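Local coordinates for amino acid ABC transporter, periplasmic amino acid-binding protein (Brucella ovis, PDB 4Z9N) that binds glutathione and probably delivers it, or a related small solute, from the periplasm to a partner ABC transporter for uptake, at residues D[242-245]-D[246-249]; D[295-299]-D[300-304]; D[147-150]-D[151-154]. All coordinates share one frame; numbering follows the deposited sequence.

Contact 1 of 3, residues D[242-245]-D[246-249]; sequences GITQ and ANVE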
loop_
_atom_site.group_PDB
_atom_site.type_symbol
_atom_site.label_atom_id
_atom_site.label_comp_id
_atom_site.label_asym_id
_atom_site.label_seq_id
_atom_site.Cartn_x
_atom_site.Cartn_y
_atom_site.Cartn_z
ATOM N N GLY D 242 -10.419 -11.040 13.749
ATOM C CA GLY D 242 -10.280 -12.129 14.706
ATOM C C GLY D 242 -10.646 -13.500 14.155
ATOM O O GLY D 242 -11.068 -14.393 14.908
ATOM N N ILE D 243 -10.482 -13.662 12.841
ATOM C CA ILE D 243 -10.750 -14.927 12.170
ATOM C C ILE D 243 -9.451 -15.699 12.049
ATOM O O ILE D 243 -8.475 -15.210 11.461
ATOM C CB ILE D 243 -11.390 -14.722 10.783
ATOM C CG1 ILE D 243 -12.675 -13.917 10.912
ATOM C CG2 ILE D 243 -11.705 -16.087 10.138
ATOM C CD1 ILE D 243 -13.120 -13.308 9.610
ATOM N N THR D 244 -9.449 -16.902 12.604
ATOM C CA THR D 244 -8.244 -17.712 12.694
ATOM C C THR D 244 -8.452 -19.063 12.024
ATOM O O THR D 244 -9.579 -19.443 11.695
ATOM C CB THR D 244 -7.833 -17.936 14.164
ATOM O OG1 THR D 244 -8.841 -18.706 14.830
ATOM C CG2 THR D 244 -7.674 -16.603 14.886
ATOM N N GLN D 245 -7.362 -19.796 11.835
ATOM C CA GLN D 245 -7.436 -21.142 11.278
ATOM C C GLN D 245 -8.384 -22.015 12.095
ATOM O O GLN D 245 -9.153 -22.807 11.542
ATOM C CB GLN D 245 -6.045 -21.770 11.235
ATOM C CG GLN D 245 -5.963 -23.109 10.519
ATOM C CD GLN D 245 -4.530 -23.593 10.387
ATOM O OE1 GLN D 245 -3.753 -23.524 11.342
ATOM N NE2 GLN D 245 -4.167 -24.078 9.200
ATOM N N ALA D 246 -8.334 -21.851 13.412
ATOM C CA ALA D 246 -9.110 -22.697 14.314
ATOM C C ALA D 246 -10.590 -22.335 14.350
ATOM O O ALA D 246 -11.437 -23.203 14.586
ATOM C CB ALA D 246 -8.523 -22.634 15.716
ATOM N N ASN D 247 -10.925 -21.068 14.118
ATOM C CA ASN D 247 -12.320 -20.674 14.321
ATOM C C ASN D 247 -13.068 -20.295 13.049
ATOM O O ASN D 247 -14.251 -19.980 13.108
ATOM C CB ASN D 247 -12.413 -19.525 15.339
ATOM C CG ASN D 247 -11.937 -18.170 14.795
ATOM O OD1 ASN D 247 -11.753 -17.969 13.589
ATOM N ND2 ASN D 247 -11.753 -17.219 15.712
ATOM N N VAL D 248 -12.386 -20.309 11.906
ATOM C CA VAL D 248 -13.009 -19.805 10.681
ATOM C C VAL D 248 -14.282 -20.581 10.295
ATOM O O VAL D 248 -15.228 -19.999 9.760
ATOM C CB VAL D 248 -12.000 -19.794 9.516
ATOM C CG1 VAL D 248 -11.516 -21.198 9.194
ATOM C CG2 VAL D 248 -12.615 -19.126 8.297
ATOM N N GLU D 249 -14.329 -21.879 10.567
ATOM C CA GLU D 249 -15.526 -22.630 10.210
ATOM C C GLU D 249 -16.698 -22.133 11.044
ATOM O O GLU D 249 -17.809 -22.016 10.543
ATOM C CB GLU D 249 -15.325 -24.135 10.394
ATOM C CG GLU D 249 -16.532 -24.982 9.968
ATOM C CD GLU D 249 -16.789 -24.962 8.466
ATOM O OE1 GLU D 249 -15.866 -24.610 7.703
ATOM O OE2 GLU D 249 -17.915 -25.318 8.055
HETATM O O HOH W 1 -12.170 -23.736 11.298
#
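N247 folds its amide back across T244, the two side chains crossing at about a right angle with N247 CG 3.1 Å from T244 OG1. With CG wedged between its own backbone N and carbonyl carbon (chi1 73°), the N247 amide faces back toward the preceding loop and uses both of its ends there. N247 OD1 takes the T244 N-H at 2.7 Å, an almost straight bond whose donor stands above the carbonyl plane. N247 ND2 gives an equally straight bond of 3.0 Å to G242 O, lying in both the amide plane and the carbonyl plane, so bonds at both ends restrict rotation of the amide. In return, N247 N donates to T244 OG1 and to T244 O, each at 3.2 Å, closing a turn over Q245 and A246. Nearby, I243 CG2 meets V248 CG2 at 3.7 Å; L263 touches both residues and extends this apolar patch. A water bridges Q245 O and E249 N, while Q245 NE2 is bonded to K287 O. G242, with positive phi, is the C-prime residue of the Schellman motif ending helix 222-240, and the reciprocal T244–N247 bonds form the polar turn that leads into helix 248-251.

Contact 2 of 3, residues D[295-299]-D[300-304]; sequences IFERN and IGSGS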
loop_
_atom_site.group_PDB
_atom_site.type_symbol
_atom_site.label_atom_id
_atom_site.label_comp_id
_atom_site.label_asym_id
_atom_site.label_seq_id
_atom_site.Cartn_x
_atom_site.Cartn_y
_atom_site.Cartn_z
ATOM N N ILE D 295 0.519 -16.452 10.513
ATOM C CA ILE D 295 1.666 -16.700 9.647
ATOM C C ILE D 295 2.897 -16.034 10.240
ATOM O O ILE D 295 3.978 -16.626 10.275
ATOM C CB ILE D 295 1.405 -16.198 8.208
ATOM C CG1 ILE D 295 0.279 -17.004 7.556
ATOM C CG2 ILE D 295 2.670 -16.274 7.361
ATOM C CD1 ILE D 295 -0.188 -16.405 6.230
ATOM N N PHE D 296 2.723 -14.805 10.716
ATOM C CA PHE D 296 3.818 -14.049 11.321
ATOM C C PHE D 296 4.360 -14.786 12.542
ATOM O O PHE D 296 5.554 -15.053 12.646
ATOM C CB PHE D 296 3.352 -12.631 11.713
ATOM C CG PHE D 296 4.473 -11.694 12.064
ATOM C CD1 PHE D 296 5.116 -11.785 13.288
ATOM C CD2 PHE D 296 4.883 -10.713 11.168
ATOM C CE1 PHE D 296 6.154 -10.929 13.610
ATOM C CE2 PHE D 296 5.915 -9.851 11.487
ATOM C CZ PHE D 296 6.555 -9.961 12.704
ATOM N N GLU D 297 3.474 -15.131 13.470
ATOM C CA GLU D 297 3.924 -15.688 14.735
ATOM C C GLU D 297 4.618 -17.047 14.626
ATOM O O GLU D 297 5.620 -17.286 15.308
ATOM C CB GLU D 297 2.737 -15.787 15.693
ATOM C CG GLU D 297 2.363 -14.427 16.266
ATOM C CD GLU D 297 3.537 -13.775 16.987
ATOM O OE1 GLU D 297 4.195 -14.479 17.779
ATOM O OE2 GLU D 297 3.813 -12.579 16.765
ATOM N N ARG D 298 4.103 -17.942 13.787
ATOM C CA ARG D 298 4.647 -19.296 13.731
ATOM C C ARG D 298 6.005 -19.322 13.033
ATOM O O ARG D 298 6.802 -20.236 13.248
ATOM C CB ARG D 298 3.672 -20.246 13.019
ATOM C CG ARG D 298 3.744 -20.207 11.491
ATOM C CD ARG D 298 2.946 -21.339 10.859
ATOM N NE ARG D 298 1.536 -21.246 11.220
ATOM C CZ ARG D 298 0.578 -20.810 10.407
ATOM N NH1 ARG D 298 0.860 -20.463 9.157
ATOM N NH2 ARG D 298 -0.674 -20.757 10.836
ATOM N N ASN D 299 6.261 -18.323 12.195
ATOM C CA ASN D 299 7.473 -18.327 11.379
ATOM C C ASN D 299 8.565 -17.400 11.891
ATOM O O ASN D 299 9.737 -17.768 11.894
ATOM C CB ASN D 299 7.132 -17.937 9.945
ATOM C CG ASN D 299 6.376 -19.018 9.220
ATOM O OD1 ASN D 299 6.882 -20.126 9.039
ATOM N ND2 ASN D 299 5.168 -18.699 8.778
ATOM N N ILE D 300 8.201 -16.178 12.262
ATOM C CA ILE D 300 9.218 -15.172 12.558
ATOM C C ILE D 300 8.938 -14.436 13.865
ATOM O O ILE D 300 9.800 -13.718 14.368
ATOM C CB ILE D 300 9.374 -14.156 11.379
ATOM C CG1 ILE D 300 8.079 -13.374 11.131
ATOM C CG2 ILE D 300 9.826 -14.868 10.113
ATOM C CD1 ILE D 300 8.187 -12.337 9.999
ATOM N N GLY D 301 7.751 -14.630 14.431
ATOM C CA GLY D 301 7.395 -13.942 15.661
ATOM C C GLY D 301 7.718 -14.699 16.949
ATOM O O GLY D 301 8.694 -15.441 17.031
ATOM N N SER D 302 6.878 -14.515 17.962
ATOM C CA SER D 302 7.132 -15.113 19.270
ATOM C C SER D 302 6.924 -16.627 19.275
ATOM O O SER D 302 7.360 -17.312 20.201
ATOM C CB SER D 302 6.247 -14.447 20.328
ATOM O OG SER D 302 4.874 -14.596 20.006
ATOM N N GLY D 303 6.260 -17.147 18.248
ATOM C CA GLY D 303 6.093 -18.582 18.091
ATOM C C GLY D 303 7.192 -19.231 17.269
ATOM O O GLY D 303 7.048 -20.354 16.778
ATOM N N SER D 304 8.309 -18.524 17.135
ATOM C CA SER D 304 9.439 -18.996 16.349
ATOM C C SER D 304 10.753 -18.733 17.082
ATOM O O SER D 304 10.769 -18.000 18.064
ATOM C CB SER D 304 9.450 -18.289 14.997
ATOM O OG SER D 304 9.929 -16.972 15.168
#
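This is a helix-end contact: the last turn of helix 292-299 is packed against the loop that follows it directly, with one apolar face turned inward and a polar turn on the outer side. On the inner side I300 lies over F296. Its CG1 sits 3.8 Å from the ring centroid and only 4° off the ring normal, a CH-pi contact squarely over the face, and CD1 reaches on to CE2 of the same ring at 3.7 Å. The phenyl group gets there because CG of F296 is anti to its backbone N (chi1 -167°), while CG1 of I300 is tucked between N and carbonyl carbon. F44 and Y108 touch both side chains, and R310 makes a cation-pi contact with F296, so the pair is built into the surrounding fold.

The backbone unwinds at this pair. F296 O accepts two N-H groups, from I300 N in a nearly straight helical bond of 2.9 Å and from G301 N in a more bent one, one residue beyond the helical spacing. On the outer side E297, its chain bent about the CB-CG bond (chi2 -57°), brings OE1 to the next turn, where S302 N donates at 2.7 Å, weak because of its poor angle; G303 N makes a longer bond, also weak, to the same oxygen. S302 OG is also close to OE1, but its separation is too short to be relied on. Further along, S304 N and S304 OG both reach G301 O from one face of its carbonyl plane, the hydroxyl at 2.7 Å. Back on the helix, N299 ND2 donates to I295 O at 2.8 Å and also bonds D47. What results is a helix C-terminus that passes through an i+5 bond into the type I beta turn G301 to S304.

Contact 3 of 3, residues D[147-150]-D[151-154]; sequences MADY and FRAN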
loop_
_atom_site.group_PDB
_atom_site.type_symbol
_atom_site.label_atom_id
_atom_site.label_comp_id
_atom_site.label_asym_id
_atom_site.label_seq_id
_atom_site.Cartn_x
_atom_site.Cartn_y
_atom_site.Cartn_z
ATOM N N MET D 147 24.424 0.143 1.000
ATOM C CA MET D 147 25.602 0.200 1.866
ATOM C C MET D 147 26.609 1.198 1.316
ATOM O O MET D 147 27.168 1.993 2.058
ATOM C CB MET D 147 26.270 -1.157 2.026
ATOM C CG MET D 147 27.563 -1.053 2.825
ATOM S SD MET D 147 28.183 -2.646 3.386
ATOM C CE MET D 147 28.382 -3.521 1.832
ATOM N N ALA D 148 26.839 1.156 0.012
ATOM C CA ALA D 148 27.732 2.125 -0.602
ATOM C C ALA D 148 27.251 3.543 -0.266
ATOM O O ALA D 148 28.048 4.402 0.134
ATOM C CB ALA D 148 27.809 1.909 -2.109
ATOM N N ASP D 149 25.946 3.785 -0.424
ATOM C CA ASP D 149 25.376 5.110 -0.153
ATOM C C ASP D 149 25.675 5.553 1.275
ATOM O O ASP D 149 26.053 6.705 1.534
ATOM C CB ASP D 149 23.855 5.119 -0.339
ATOM C CG ASP D 149 23.417 5.030 -1.787
ATOM O OD1 ASP D 149 24.238 5.257 -2.701
ATOM O OD2 ASP D 149 22.214 4.743 -1.996
ATOM N N TYR D 150 25.452 4.635 2.209
ATOM C CA TYR D 150 25.559 4.944 3.633
ATOM C C TYR D 150 26.999 5.271 4.033
ATOM O O TYR D 150 27.250 6.193 4.811
ATOM C CB TYR D 150 25.027 3.763 4.453
ATOM C CG TYR D 150 25.014 3.959 5.952
ATOM C CD1 TYR D 150 24.120 4.834 6.553
ATOM C CD2 TYR D 150 25.875 3.231 6.770
ATOM C CE1 TYR D 150 24.094 5.004 7.934
ATOM C CE2 TYR D 150 25.851 3.384 8.155
ATOM C CZ TYR D 150 24.958 4.271 8.728
ATOM O OH TYR D 150 24.934 4.427 10.098
ATOM N N PHE D 151 27.952 4.530 3.477
ATOM C CA PHE D 151 29.346 4.751 3.826
ATOM C C PHE D 151 29.867 6.028 3.188
ATOM O O PHE D 151 30.647 6.741 3.809
ATOM C CB PHE D 151 30.198 3.540 3.421
ATOM C CG PHE D 151 30.243 2.480 4.471
ATOM C CD1 PHE D 151 29.086 1.798 4.837
ATOM C CD2 PHE D 151 31.427 2.192 5.127
ATOM C CE1 PHE D 151 29.123 0.836 5.829
ATOM C CE2 PHE D 151 31.472 1.243 6.120
ATOM C CZ PHE D 151 30.322 0.562 6.479
ATOM N N ARG D 152 29.414 6.323 1.965
ATOM C CA ARG D 152 29.785 7.571 1.297
ATOM C C ARG D 152 29.269 8.765 2.096
ATOM O O ARG D 152 30.008 9.710 2.392
ATOM C CB ARG D 152 29.223 7.635 -0.128
ATOM C CG ARG D 152 29.455 8.986 -0.791
ATOM C CD ARG D 152 28.950 9.031 -2.247
ATOM N NE ARG D 152 27.742 8.219 -2.373
ATOM C CZ ARG D 152 27.612 7.155 -3.166
ATOM N NH1 ARG D 152 28.582 6.817 -3.996
ATOM N NH2 ARG D 152 26.482 6.456 -3.177
ATOM N N ALA D 153 27.990 8.707 2.448
ATOM C CA ALA D 153 27.324 9.826 3.102
ATOM C C ALA D 153 27.965 10.125 4.442
ATOM O O ALA D 153 28.088 11.286 4.850
ATOM C CB ALA D 153 25.833 9.525 3.277
ATOM N N ASN D 154 28.378 9.071 5.129
ATOM C CA ASN D 154 28.907 9.224 6.474
ATOM C C ASN D 154 30.423 9.238 6.522
ATOM O O ASN D 154 31.014 9.132 7.597
ATOM C CB ASN D 154 28.354 8.120 7.371
ATOM C CG ASN D 154 26.892 8.330 7.675
ATOM O OD1 ASN D 154 26.544 9.185 8.485
ATOM N ND2 ASN D 154 26.020 7.563 7.016
#
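Helix 142-153 is the connecting helix of a beta-alpha-beta unit, between parallel strands 134-138 and 159-163, and this contact takes in its last two turns and its C-terminal end. Regular helical bonds run from F151 N to M147 O, from R152 N to A148 O and from A153 N to D149 O. Facing the sheet, M147 and F151 lie side by side and point the same way. M147 CG rests 3.8 Å from F151 CD1, and the bend at the end of the methionine places SD 5.1 Å from the F151 ring centroid, an oblique Met-aromatic contact. I135 and F114 touch both residues, so the pair packs the helix against strands 134-138 and 101-117. Y150 comes across at a slant, its CD2 4.0 Å from F151 CD1.

The side facing the second subunit is charged. D149 and R152 run alongside one another, and D149 OD1 meets R152 NH2 in a 2.6 Å salt bridge at the edge of the guanidinium, whose plane is turned 49° from that of the carboxylate. The other carboxylate oxygen, OD2, is bridged to R261 and R328 of the second subunit, whose P257 also packs against D149, R152 and A153. D149 is thus shared between its own helix and the dimer interface, and this gathering of arginines would be expected to favour its ionised form.

N154, the first residue to leave helical geometry, turns its side chain back on Y150. Y150 O, at the end of the helix, receives N154 N at 3.1 Å and N154 ND2 at 2.9 Å. That same ND2 also stands 3.2 Å above the Y150 ring plane, displaced toward the rim on the CD1-CE1 side, with ring and amide planes 59° apart.

In the fold
Along the chain the order is contact 3, contact 1, contact 2. Contacts 1 and 2 lie on the same side of the chain's centre, their centres about 17 Å apart, and just touch where Q245 of the first packs against R298 of the second; helices 257-262, 271-274 and 281-289 come between them in sequence. Contact 3 lies far off, its centre about 47 Å from that of contact 1 and about 33 Å from that of contact 2, on helix 142-153, which packs against the mixed sheet that includes strands 134-138 and 159-163. This separation fits the two-lobed fold of family 3 solute-binding proteins, with glutathione about 12 Å from side chains of both contact 2 and contact 3.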